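Local structure of tailspike protein (Acinetobacter phage vB_ApiP_P1, 6E1R) at residues E124-L129 with T154-F159; D270-Q275 with K294-S299. The protein probably recognises and hydrolyses the capsular polysaccharide of Acinetobacter baumannii as the trimeric tailspike of the phage. One frame throughout, in Å; residues are numbered along the deposited sequence.

Contact 1: E124-L129 with T154-F159; sequences ELDATL and TVKAGF
The carboxylates of D126 and E124 are the flat groups that meet K156, and they meet it differently. K156 NZ reaches D126 OD1 at 2.8 Å on its anti side, 28° out of the carboxylate plane, forming a salt bridge. The other oxygen, OD2, is turned to the helix 94-106, where T105 gives it a weak hydrogen bond. E124 lies across the lysine chain at about a right angle: its OE1 is 3.7 Å from K156 CE but 4.7 Å from K156 NZ, opposite charges that probably attract, though the charged atoms are not in contact.

The lysine can span this distance because its chain is fully extended beyond CG. With CG anti to its carbonyl carbon (chi1 -60°), the methylenes run past the carbonyl of L125, CD lying 3.6 Å from L125 O, before the ammonium arrives at D126. A long aliphatic chain with a charge at its end suits a route that first passes backbone and then meets an acid.

Next to this pair along the chains, E124 and T154 form a parallel beta bridge. L125 N donates to T154 O at 2.8 Å with a nearly straight N-H...O angle of 166°, and E124 CA adds a CA-H...O contact to the same oxygen. T154 OG1 turns to T122 for its hydrogen bond, while the leucine side chain of L125 packs on F166 and F182, as befits a buried apolar residue.

Beyond the bridge the two chains leave the strand pairing, D126 entering a type II turn that ends at L129. The chemistry implies that, where regular backbone pairing stops, a salt bridge continues the link between successive parallel strands, with the second acid nearby probably adding to the favourable electrostatic environment of the ammonium group.

Contact 2: D270-Q275 with K294-S299; sequences DSYGTQ and KCTASS
Y272 and T296 make the principal side-chain contact: the methyl CG2 of T296 sits over the centre of one ring face, 4.0 Å from the centroid and 11° off the ring normal, a CH-pi interaction. In T296 a chi1 of -59° puts OG1 beside the backbone N and CG2 anti to it, and it is this methyl that lies over the ring. At the far end of the tyrosine, OH is hydrogen-bonded to the backbone N of N323.

Hydrogen bonds follow the corner at S271 and Y272. Y272 N gives a weak, bent bond to T296 O (2.8 Å, 125°), and S298 N a weak one to G273 O at 3.3 Å. S298 OG donates to Y272 O at 2.9 Å, from above the carbonyl plane; a serine suits this place because its short side chain brings a hydroxyl close to the neighbouring backbone. One water accepts from Q275 N at 2.7 Å and lies near S298 O, a second link that is doubtful.

Among the closer carbon contacts, A297 CB comes within 3.4 Å of G273 O, a carbon-oxygen approach that the smallness of alanine permits, and T274 CB makes van der Waals contact with S299 CB at 3.8 Å. The polar ends of T274 and S299 turn instead to Y307 and H338 of the second subunit.

The chain turns a corner at S271 and Y272 beside the neighbouring strand of the same parallel sheet, which passes into loop. This is consistent with a corner between stacked coils of a right-handed parallel beta-helix, the fold common in phage tailspikes, here facing a neighbouring subunit.

Overall arrangement
Both contacts join successive parallel strands in the beta-helical body of the chain, and along the sequence contact 1 closes before contact 2 opens. Their centres are 23 Å apart and their nearest atoms about 13 Å, so neither touches the other. Contact 1 lies about 26 Å from the centre of the chain, is partly buried and combines a backbone bridge with a charged pair; contact 2, about 8 Å from that centre, is buried and relies on a ring, hydroxyls and weak backbone bonds. Each also reaches the second subunit, through T128 in contact 1 and through residues including T274 and S299 in contact 2. A bound sodium ion lies about 6 Å from the T274 side chain.

Contact 1: E124-L129 with T154-F159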
# COMPACT_ATOMS: atom_id res chain seq x y z
N GLU A 124 20.39 -30.50 -1.59
CA GLU A 124 19.38 -30.26 -0.57
C GLU A 124 19.68 -28.96 0.17
O GLU A 124 20.82 -28.69 0.53
CB GLU A 124 19.32 -31.44 0.41
CG GLU A 124 18.78 -32.72 -0.21
CD GLU A 124 18.43 -33.77 0.82
OE1 GLU A 124 18.80 -33.59 2.00
OE2 GLU A 124 17.80 -34.78 0.45
N LEU A 125 18.63 -28.17 0.38
CA LEU A 125 18.78 -26.85 1.00
C LEU A 125 18.92 -27.05 2.50
O LEU A 125 17.94 -27.33 3.20
CB LEU A 125 17.59 -25.97 0.64
CG LEU A 125 17.59 -24.47 0.98
CD1 LEU A 125 16.60 -23.75 0.08
CD2 LEU A 125 17.26 -24.19 2.43
N ASP A 126 20.14 -26.91 3.00
CA ASP A 126 20.36 -26.93 4.44
C ASP A 126 19.79 -25.67 5.08
O ASP A 126 19.72 -24.60 4.46
CB ASP A 126 21.85 -27.03 4.76
CG ASP A 126 22.44 -28.36 4.35
OD1 ASP A 126 21.67 -29.33 4.18
OD2 ASP A 126 23.68 -28.44 4.19
N ALA A 127 19.38 -25.80 6.34
CA ALA A 127 18.79 -24.67 7.04
C ALA A 127 19.82 -23.56 7.22
O ALA A 127 21.03 -23.80 7.30
CB ALA A 127 18.26 -25.11 8.41
N THR A 128 19.33 -22.32 7.26
CA THR A 128 20.12 -21.12 7.51
C THR A 128 21.18 -20.87 6.43
O THR A 128 22.17 -20.19 6.67
CB THR A 128 20.79 -21.15 8.89
OG1 THR A 128 21.80 -22.16 8.91
CG2 THR A 128 19.76 -21.43 9.97
N LEU A 129 20.98 -21.41 5.22
CA LEU A 129 21.92 -21.17 4.14
C LEU A 129 21.81 -19.74 3.64
O LEU A 129 20.73 -19.30 3.22
CB LEU A 129 21.68 -22.14 2.99
CG LEU A 129 22.47 -21.77 1.73
CD1 LEU A 129 23.98 -21.95 1.94
CD2 LEU A 129 22.00 -22.54 0.51
N THR A 154 16.89 -28.70 -3.51
CA THR A 154 15.80 -29.55 -3.04
C THR A 154 15.44 -29.14 -1.61
O THR A 154 16.27 -29.24 -0.71
CB THR A 154 16.19 -31.03 -3.09
OG1 THR A 154 16.24 -31.46 -4.45
CG2 THR A 154 15.18 -31.87 -2.33
N VAL A 155 14.21 -28.66 -1.43
CA VAL A 155 13.74 -28.26 -0.11
C VAL A 155 13.43 -29.50 0.70
O VAL A 155 12.72 -30.41 0.24
CB VAL A 155 12.51 -27.35 -0.24
CG1 VAL A 155 12.04 -26.90 1.13
CG2 VAL A 155 12.83 -26.15 -1.12
N LYS A 156 13.96 -29.56 1.92
CA LYS A 156 13.77 -30.72 2.78
C LYS A 156 12.35 -30.76 3.33
O LYS A 156 11.62 -29.77 3.34
CB LYS A 156 14.77 -30.70 3.93
CG LYS A 156 16.23 -30.71 3.49
CD LYS A 156 17.15 -30.56 4.68
CE LYS A 156 18.61 -30.65 4.27
NZ LYS A 156 19.52 -30.55 5.45
N ALA A 157 11.96 -31.95 3.80
CA ALA A 157 10.61 -32.15 4.31
C ALA A 157 10.41 -31.39 5.62
O ALA A 157 11.35 -31.17 6.39
CB ALA A 157 10.33 -33.63 4.52
N GLY A 158 9.16 -31.00 5.87
CA GLY A 158 8.85 -30.30 7.11
C GLY A 158 9.40 -28.89 7.10
O GLY A 158 9.17 -28.11 6.17
N PHE A 159 10.15 -28.56 8.15
CA PHE A 159 10.78 -27.26 8.30
C PHE A 159 12.30 -27.35 8.25
O PHE A 159 12.99 -26.41 8.64
CB PHE A 159 10.35 -26.59 9.61
CG PHE A 159 8.86 -26.37 9.72
CD1 PHE A 159 8.04 -27.38 10.19
CD2 PHE A 159 8.30 -25.15 9.39
CE1 PHE A 159 6.67 -27.18 10.30
CE2 PHE A 159 6.94 -24.95 9.51
CZ PHE A 159 6.13 -25.96 9.96

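Contact 2: D270-Q275 with K294-S299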
# COMPACT_ATOMS: atom_id res chain seq x y z
N ASP A 270 -1.97 -23.63 -3.89
CA ASP A 270 -3.20 -24.30 -3.48
C ASP A 270 -3.27 -24.32 -1.95
O ASP A 270 -2.63 -23.53 -1.25
CB ASP A 270 -3.27 -25.70 -4.09
CG ASP A 270 -2.10 -26.58 -3.68
OD1 ASP A 270 -1.23 -26.12 -2.90
OD2 ASP A 270 -2.04 -27.74 -4.14
N SER A 271 -4.08 -25.25 -1.43
CA SER A 271 -4.24 -25.49 0.00
C SER A 271 -4.75 -24.26 0.75
O SER A 271 -4.54 -24.14 1.96
CB SER A 271 -2.93 -25.97 0.63
OG SER A 271 -2.46 -27.14 -0.02
N TYR A 272 -5.43 -23.35 0.04
CA TYR A 272 -5.97 -22.13 0.64
C TYR A 272 -4.87 -21.29 1.28
O TYR A 272 -5.02 -20.76 2.38
CB TYR A 272 -7.09 -22.44 1.64
CG TYR A 272 -8.21 -23.26 1.04
CD1 TYR A 272 -8.19 -24.64 1.09
CD2 TYR A 272 -9.28 -22.64 0.40
CE1 TYR A 272 -9.21 -25.40 0.54
CE2 TYR A 272 -10.30 -23.38 -0.16
CZ TYR A 272 -10.26 -24.76 -0.08
OH TYR A 272 -11.28 -25.51 -0.63
N GLY A 273 -3.74 -21.18 0.58
CA GLY A 273 -2.64 -20.38 1.09
C GLY A 273 -3.02 -18.91 1.18
O GLY A 273 -3.79 -18.39 0.36
N THR A 274 -2.45 -18.24 2.17
CA THR A 274 -2.87 -16.89 2.54
C THR A 274 -1.78 -15.87 2.29
O THR A 274 -0.58 -16.17 2.36
CB THR A 274 -3.28 -16.84 4.02
OG1 THR A 274 -2.18 -17.27 4.84
CG2 THR A 274 -4.47 -17.75 4.28
N GLN A 275 -2.21 -14.64 1.98
CA GLN A 275 -1.36 -13.45 1.95
C GLN A 275 -0.26 -13.58 0.88
O GLN A 275 0.92 -13.76 1.16
CB GLN A 275 -0.76 -13.18 3.34
CG GLN A 275 -1.80 -12.85 4.39
CD GLN A 275 -2.43 -11.48 4.19
OE1 GLN A 275 -1.73 -10.51 3.91
NE2 GLN A 275 -3.74 -11.40 4.34
N LYS A 294 -3.56 -18.56 -11.04
CA LYS A 294 -4.58 -19.56 -10.72
C LYS A 294 -4.27 -20.10 -9.34
O LYS A 294 -3.23 -20.75 -9.14
CB LYS A 294 -4.59 -20.69 -11.75
CG LYS A 294 -5.58 -21.79 -11.39
CD LYS A 294 -5.33 -23.07 -12.16
CE LYS A 294 -5.64 -22.89 -13.62
NZ LYS A 294 -5.53 -24.18 -14.37
N CYS A 295 -5.15 -19.85 -8.38
CA CYS A 295 -4.86 -20.18 -7.00
C CYS A 295 -6.11 -20.68 -6.28
O CYS A 295 -7.20 -20.15 -6.47
CB CYS A 295 -4.29 -18.97 -6.25
SG CYS A 295 -5.42 -17.56 -6.14
N THR A 296 -5.92 -21.72 -5.46
CA THR A 296 -6.90 -22.13 -4.46
C THR A 296 -6.44 -21.48 -3.16
O THR A 296 -5.61 -22.02 -2.43
CB THR A 296 -6.97 -23.65 -4.35
OG1 THR A 296 -7.33 -24.22 -5.61
CG2 THR A 296 -7.99 -24.07 -3.30
N ALA A 297 -6.96 -20.28 -2.90
CA ALA A 297 -6.43 -19.43 -1.85
C ALA A 297 -7.53 -18.95 -0.92
O ALA A 297 -8.72 -19.01 -1.24
CB ALA A 297 -5.69 -18.22 -2.43
N SER A 298 -7.10 -18.47 0.25
CA SER A 298 -7.93 -17.70 1.16
C SER A 298 -7.16 -16.43 1.52
O SER A 298 -6.01 -16.25 1.12
CB SER A 298 -8.31 -18.50 2.41
OG SER A 298 -7.17 -18.89 3.14
N SER A 299 -7.83 -15.53 2.25
CA SER A 299 -7.31 -14.21 2.61
C SER A 299 -7.21 -13.34 1.35
O SER A 299 -7.21 -13.86 0.23
CB SER A 299 -5.96 -14.31 3.32
OG SER A 299 -6.14 -14.59 4.70
O HOH W 1 -4.31 -14.55 0.31